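Xylulose kinase (Bifidobacterium adolescentis ATCC 15703, PDB 3I8B) probably phosphorylates D-xylulose to D-xylulose 5-phosphate at the expense of ATP, as a member of the FGGY family of carbohydrate kinases. Local coordinates at residues T330-L344 and A400-C414. Numbering follows the deposited sequence.
Sequences TINGSRILDAGRAAL and ARAFVEGLLCSQRDC
Helix 335-344 runs antiparallel to residues 400-414 of helix 396-420, the axes of these segments approaching to 9.3 Å with 168° between their directions, and Gly340 faces Phe403 where they pack while Gly333 lies across from Leu407. Phe403 is the knob, seated in a hole made by Ala339, Gly340, Ala343 and Leu344. Gly340 lays its CA over the middle of the Phe403 ring, 3.4 Å from its centroid, a CH-pi contact made against bare backbone. Ala343 CB touches Phe403 CZ at 3.8 Å, and Leu344 slides past the ring, its CD1 at CE2 and its other methyl, CD2, against Ala400 CB. One turn before Gly340, Ile336 uses both branches: CG2 rests on the carbonyl oxygen of Phe403, and CD1, the tip of the other, lies 3.5 Å from Leu407 CA. With CG anti to the backbone N (chi1 -177°), Leu407 extends CD1 to Gly333 O and to Leu337. CD1 of Leu407 lies 3.6 Å from Leu337 CD2, the two side chains crossing at about a right angle.

In the chain leading into helix 335-344, around Thr330 and Asn332, the contact turns polar. Bent at chi2 (-49°), Gln411 turns its amide toward Thr330, and Gln411 NE2 donates a hydrogen bond to Thr330 OG1 at 3.0 Å, with OG1 close to the amide plane. One water bridges Thr330 OG1 and Gln411 OE1; a second accepts from Gln411 NE2 and donates to the carbonyls of Asn332 and Leu407, and a third links Asn332 O to Ser410 OG. Thr330 CG2 meanwhile reaches Cys414 SG at 3.5 Å.

This is buried packing in the C-terminal FGGY domain, of the actin-like ATPase clan. Thr330 ends strand 324-330, which pairs with strand 297-301 in the domain's central sheet; helix 348-357 touches Leu344 and Ala400, helix 438-448 meets Leu407, and helix 496-506 borders Ser410.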
loop_
_atom_site.group_PDB
_atom_site.type_symbol
_atom_site.label_atom_id
_atom_site.label_comp_id
_atom_site.label_asym_id
_atom_site.label_seq_id
_atom_site.Cartn_x
_atom_site.Cartn_y
_atom_site.Cartn_z
ATOM N N THR A 330 -3.673 -10.537 -0.060
ATOM C CA THR A 330 -4.020 -11.896 -0.437
ATOM C C THR A 330 -3.795 -12.078 -1.939
ATOM O O THR A 330 -4.247 -11.266 -2.750
ATOM C CB THR A 330 -5.481 -12.228 -0.058
ATOM O OG1 THR A 330 -6.339 -11.133 -0.424
ATOM C CG2 THR A 330 -5.604 -12.484 1.445
ATOM N N ILE A 331 -3.071 -13.126 -2.311
ATOM C CA ILE A 331 -2.869 -13.443 -3.724
ATOM C C ILE A 331 -4.211 -13.707 -4.374
ATOM O O ILE A 331 -4.494 -13.266 -5.490
ATOM C CB ILE A 331 -2.041 -14.725 -3.897
ATOM C CG1 ILE A 331 -0.661 -14.571 -3.249
ATOM C CG2 ILE A 331 -1.941 -15.086 -5.381
ATOM C CD1 ILE A 331 0.266 -13.669 -4.023
ATOM N N ASN A 332 -5.047 -14.434 -3.648
ATOM C CA ASN A 332 -6.302 -14.901 -4.203
ATOM C C ASN A 332 -7.506 -14.082 -3.777
ATOM O O ASN A 332 -8.024 -14.217 -2.665
ATOM C CB ASN A 332 -6.483 -16.383 -3.888
ATOM C CG ASN A 332 -5.385 -17.224 -4.505
ATOM O OD1 ASN A 332 -5.413 -17.513 -5.699
ATOM N ND2 ASN A 332 -4.390 -17.580 -3.704
ATOM N N GLY A 333 -7.946 -13.225 -4.686
ATOM C CA GLY A 333 -9.164 -12.471 -4.476
ATOM C C GLY A 333 -10.173 -12.932 -5.499
ATOM O O GLY A 333 -10.580 -14.088 -5.507
ATOM N N SER A 334 -10.548 -12.017 -6.380
ATOM C CA SER A 334 -11.499 -12.290 -7.436
ATOM C C SER A 334 -11.057 -13.462 -8.314
ATOM O O SER A 334 -11.896 -14.168 -8.879
ATOM C CB SER A 334 -11.668 -11.036 -8.292
ATOM O OG SER A 334 -12.582 -11.271 -9.330
ATOM N N ARG A 335 -9.748 -13.670 -8.437
ATOM C CA ARG A 335 -9.258 -14.769 -9.269
ATOM C C ARG A 335 -9.868 -16.111 -8.843
ATOM O O ARG A 335 -10.073 -16.991 -9.670
ATOM C CB ARG A 335 -7.730 -14.834 -9.269
ATOM C CG ARG A 335 -7.116 -15.165 -7.921
ATOM C CD ARG A 335 -5.617 -14.973 -7.967
ATOM N NE ARG A 335 -5.001 -15.831 -8.971
ATOM C CZ ARG A 335 -3.722 -15.762 -9.328
ATOM N NH1 ARG A 335 -2.926 -14.863 -8.760
ATOM N NH2 ARG A 335 -3.232 -16.594 -10.240
ATOM N N ILE A 336 -10.177 -16.250 -7.557
ATOM C CA ILE A 336 -10.861 -17.442 -7.055
ATOM C C ILE A 336 -12.136 -17.710 -7.862
ATOM O O ILE A 336 -12.483 -18.853 -8.162
ATOM C CB ILE A 336 -11.249 -17.274 -5.571
ATOM C CG1 ILE A 336 -10.005 -17.093 -4.703
ATOM C CG2 ILE A 336 -12.077 -18.456 -5.090
ATOM C CD1 ILE A 336 -10.313 -16.876 -3.222
ATOM N N LEU A 337 -12.834 -16.637 -8.208
ATOM C CA LEU A 337 -14.074 -16.734 -8.959
ATOM C C LEU A 337 -13.824 -17.121 -10.411
ATOM O O LEU A 337 -14.667 -17.764 -11.044
ATOM C CB LEU A 337 -14.828 -15.407 -8.878
ATOM C CG LEU A 337 -15.564 -15.179 -7.560
ATOM C CD1 LEU A 337 -17.053 -14.972 -7.798
ATOM C CD2 LEU A 337 -15.313 -16.326 -6.584
ATOM N N ASP A 338 -12.663 -16.730 -10.934
ATOM C CA ASP A 338 -12.245 -17.160 -12.265
ATOM C C ASP A 338 -11.989 -18.668 -12.251
ATOM O O ASP A 338 -12.435 -19.398 -13.137
ATOM C CB ASP A 338 -10.990 -16.402 -12.703
ATOM C CG ASP A 338 -11.240 -14.901 -12.857
ATOM O OD1 ASP A 338 -12.299 -14.534 -13.397
ATOM O OD2 ASP A 338 -10.384 -14.087 -12.439
ATOM N N ALA A 339 -11.271 -19.122 -11.227
ATOM C CA ALA A 339 -11.041 -20.543 -11.019
ATOM C C ALA A 339 -12.368 -21.277 -11.062
ATOM O O ALA A 339 -12.501 -22.303 -11.730
ATOM C CB ALA A 339 -10.360 -20.775 -9.679
ATOM N N GLY A 340 -13.346 -20.739 -10.335
ATOM C CA GLY A 340 -14.681 -21.310 -10.272
ATOM C C GLY A 340 -15.344 -21.466 -11.628
ATOM O O GLY A 340 -16.011 -22.470 -11.889
ATOM N N ARG A 341 -15.171 -20.471 -12.494
ATOM C CA ARG A 341 -15.777 -20.514 -13.818
ATOM C C ARG A 341 -15.138 -21.596 -14.687
ATOM O O ARG A 341 -15.843 -22.375 -15.329
ATOM C CB ARG A 341 -15.688 -19.150 -14.509
ATOM C CG ARG A 341 -16.616 -18.066 -13.924
ATOM C CD ARG A 341 -16.500 -16.782 -14.744
ATOM N NE ARG A 341 -15.097 -16.411 -14.904
ATOM C CZ ARG A 341 -14.579 -15.856 -15.994
ATOM N NH1 ARG A 341 -15.351 -15.595 -17.044
ATOM N NH2 ARG A 341 -13.283 -15.562 -16.030
ATOM N N ALA A 342 -13.807 -21.640 -14.708
ATOM C CA ALA A 342 -13.093 -22.671 -15.462
ATOM C C ALA A 342 -13.464 -24.055 -14.942
ATOM O O ALA A 342 -13.811 -24.948 -15.712
ATOM C CB ALA A 342 -11.581 -22.457 -15.380
ATOM N N ALA A 343 -13.401 -24.219 -13.626
ATOM C CA ALA A 343 -13.690 -25.504 -13.001
ATOM C C ALA A 343 -15.089 -26.031 -13.332
ATOM O O ALA A 343 -15.270 -27.215 -13.590
ATOM C CB ALA A 343 -13.496 -25.413 -11.488
ATOM N N LEU A 344 -16.082 -25.153 -13.324
ATOM C CA LEU A 344 -17.457 -25.598 -13.506
ATOM C C LEU A 344 -17.986 -25.418 -14.924
ATOM O O LEU A 344 -19.065 -25.917 -15.247
ATOM C CB LEU A 344 -18.387 -24.901 -12.509
ATOM C CG LEU A 344 -18.448 -25.543 -11.122
ATOM C CD1 LEU A 344 -17.050 -25.831 -10.616
ATOM C CD2 LEU A 344 -19.206 -24.655 -10.146
ATOM N N ALA A 400 -19.841 -24.453 -6.326
ATOM C CA ALA A 400 -19.998 -23.036 -6.632
ATOM C C ALA A 400 -19.999 -22.227 -5.339
ATOM O O ALA A 400 -19.246 -21.272 -5.186
ATOM C CB ALA A 400 -21.287 -22.800 -7.403
ATOM N N ARG A 401 -20.848 -22.635 -4.404
ATOM C CA ARG A 401 -20.981 -21.953 -3.128
ATOM C C ARG A 401 -19.666 -21.985 -2.333
ATOM O O ARG A 401 -19.337 -21.028 -1.632
ATOM C CB ARG A 401 -22.130 -22.572 -2.323
ATOM C CG ARG A 401 -22.380 -21.944 -0.962
ATOM C CD ARG A 401 -22.844 -20.494 -1.092
ATOM N NE ARG A 401 -23.344 -19.969 0.176
ATOM C CZ ARG A 401 -24.618 -19.672 0.420
ATOM N NH1 ARG A 401 -25.538 -19.847 -0.517
ATOM N NH2 ARG A 401 -24.971 -19.202 1.607
ATOM N N ALA A 402 -18.920 -23.084 -2.454
ATOM C CA ALA A 402 -17.626 -23.218 -1.777
ATOM C C ALA A 402 -16.567 -22.269 -2.348
ATOM O O ALA A 402 -15.709 -21.781 -1.617
ATOM C CB ALA A 402 -17.129 -24.682 -1.822
ATOM N N PHE A 403 -16.628 -22.017 -3.654
ATOM C CA PHE A 403 -15.745 -21.043 -4.284
ATOM C C PHE A 403 -16.003 -19.639 -3.713
ATOM O O PHE A 403 -15.071 -18.916 -3.345
ATOM C CB PHE A 403 -15.963 -21.016 -5.795
ATOM C CG PHE A 403 -15.146 -22.024 -6.561
ATOM C CD1 PHE A 403 -13.787 -21.833 -6.760
ATOM C CD2 PHE A 403 -15.750 -23.138 -7.124
ATOM C CE1 PHE A 403 -13.044 -22.751 -7.475
ATOM C CE2 PHE A 403 -15.010 -24.057 -7.844
ATOM C CZ PHE A 403 -13.657 -23.861 -8.022
ATOM N N VAL A 404 -17.274 -19.253 -3.645
ATOM C CA VAL A 404 -17.633 -17.936 -3.099
ATOM C C VAL A 404 -17.337 -17.826 -1.599
ATOM O O VAL A 404 -16.776 -16.827 -1.126
ATOM C CB VAL A 404 -19.116 -17.610 -3.347
ATOM C CG1 VAL A 404 -19.469 -16.258 -2.744
ATOM C CG2 VAL A 404 -19.425 -17.618 -4.836
ATOM N N GLU A 405 -17.716 -18.853 -0.848
ATOM C CA GLU A 405 -17.507 -18.844 0.588
ATOM C C GLU A 405 -16.017 -18.859 0.906
ATOM O O GLU A 405 -15.586 -18.338 1.932
ATOM C CB GLU A 405 -18.233 -20.023 1.256
ATOM C CG GLU A 405 -19.764 -19.915 1.214
ATOM C CD GLU A 405 -20.461 -20.932 2.115
ATOM O OE1 GLU A 405 -19.828 -21.959 2.462
ATOM O OE2 GLU A 405 -21.646 -20.709 2.466
ATOM N N GLY A 406 -15.226 -19.446 0.013
ATOM C CA GLY A 406 -13.791 -19.517 0.218
ATOM C C GLY A 406 -13.161 -18.150 0.060
ATOM O O GLY A 406 -12.351 -17.743 0.868
ATOM N N LEU A 407 -13.538 -17.450 -1.002
ATOM C CA LEU A 407 -13.063 -16.097 -1.244
ATOM C C LEU A 407 -13.323 -15.222 -0.016
ATOM O O LEU A 407 -12.414 -14.584 0.500
ATOM C CB LEU A 407 -13.758 -15.518 -2.483
ATOM C CG LEU A 407 -13.374 -14.118 -2.977
ATOM C CD1 LEU A 407 -13.851 -13.924 -4.395
ATOM C CD2 LEU A 407 -13.940 -13.031 -2.073
ATOM N N LEU A 408 -14.568 -15.214 0.453
ATOM C CA LEU A 408 -14.967 -14.383 1.591
ATOM C C LEU A 408 -14.323 -14.795 2.903
ATOM O O LEU A 408 -13.967 -13.941 3.707
ATOM C CB LEU A 408 -16.486 -14.374 1.755
ATOM C CG LEU A 408 -17.237 -13.421 0.823
ATOM C CD1 LEU A 408 -16.832 -11.981 1.089
ATOM C CD2 LEU A 408 -16.963 -13.783 -0.617
ATOM N N CYS A 409 -14.186 -16.107 3.115
ATOM C CA CYS A 409 -13.574 -16.644 4.328
ATOM C C CYS A 409 -12.108 -16.249 4.490
ATOM O O CYS A 409 -11.650 -16.019 5.607
ATOM C CB CYS A 409 -13.710 -18.172 4.375
ATOM S SG CYS A 409 -15.341 -18.728 4.947
ATOM N N SER A 410 -11.375 -16.207 3.379
ATOM C CA SER A 410 -9.989 -15.767 3.395
ATOM C C SER A 410 -9.914 -14.318 3.876
ATOM O O SER A 410 -9.086 -13.982 4.715
ATOM C CB SER A 410 -9.376 -15.876 1.996
ATOM O OG SER A 410 -8.106 -15.246 1.953
ATOM N N GLN A 411 -10.783 -13.465 3.342
ATOM C CA GLN A 411 -10.809 -12.066 3.761
ATOM C C GLN A 411 -11.172 -11.959 5.250
ATOM O O GLN A 411 -10.606 -11.140 5.975
ATOM C CB GLN A 411 -11.772 -11.248 2.895
ATOM C CG GLN A 411 -11.343 -11.101 1.435
ATOM C CD GLN A 411 -9.884 -10.667 1.283
ATOM O OE1 GLN A 411 -9.375 -9.877 2.073
ATOM N NE2 GLN A 411 -9.216 -11.181 0.264
ATOM N N ARG A 412 -12.093 -12.798 5.715
ATOM C CA ARG A 412 -12.388 -12.837 7.142
ATOM C C ARG A 412 -11.158 -13.255 7.923
ATOM O O ARG A 412 -10.841 -12.661 8.949
ATOM C CB ARG A 412 -13.521 -13.802 7.467
ATOM C CG ARG A 412 -13.527 -14.206 8.932
ATOM C CD ARG A 412 -14.057 -13.097 9.829
ATOM N NE ARG A 412 -15.477 -13.316 10.029
ATOM C CZ ARG A 412 -16.020 -13.732 11.165
ATOM N NH1 ARG A 412 -15.267 -13.925 12.234
ATOM N NH2 ARG A 412 -17.328 -13.932 11.232
ATOM N N ASP A 413 -10.490 -14.305 7.449
ATOM C CA ASP A 413 -9.257 -14.771 8.066
ATOM C C ASP A 413 -8.291 -13.603 8.243
ATOM O O ASP A 413 -7.652 -13.482 9.269
ATOM C CB ASP A 413 -8.599 -15.872 7.218
ATOM C CG ASP A 413 -7.878 -16.910 8.070
ATOM O OD1 ASP A 413 -8.124 -16.945 9.293
ATOM O OD2 ASP A 413 -7.078 -17.698 7.523
ATOM N N CYS A 414 -8.197 -12.743 7.235
ATOM C CA CYS A 414 -7.363 -11.552 7.344
ATOM C C CYS A 414 -7.823 -10.624 8.471
ATOM O O CYS A 414 -7.015 -10.122 9.246
ATOM C CB CYS A 414 -7.328 -10.802 6.013
ATOM S SG CYS A 414 -6.308 -11.628 4.761
HETATM O O HOH W 1 -6.600 -9.305 1.493
HETATM O O HOH W 2 -10.573 -13.448 -0.918
HETATM O O HOH W 3 -7.405 -15.747 -0.473
#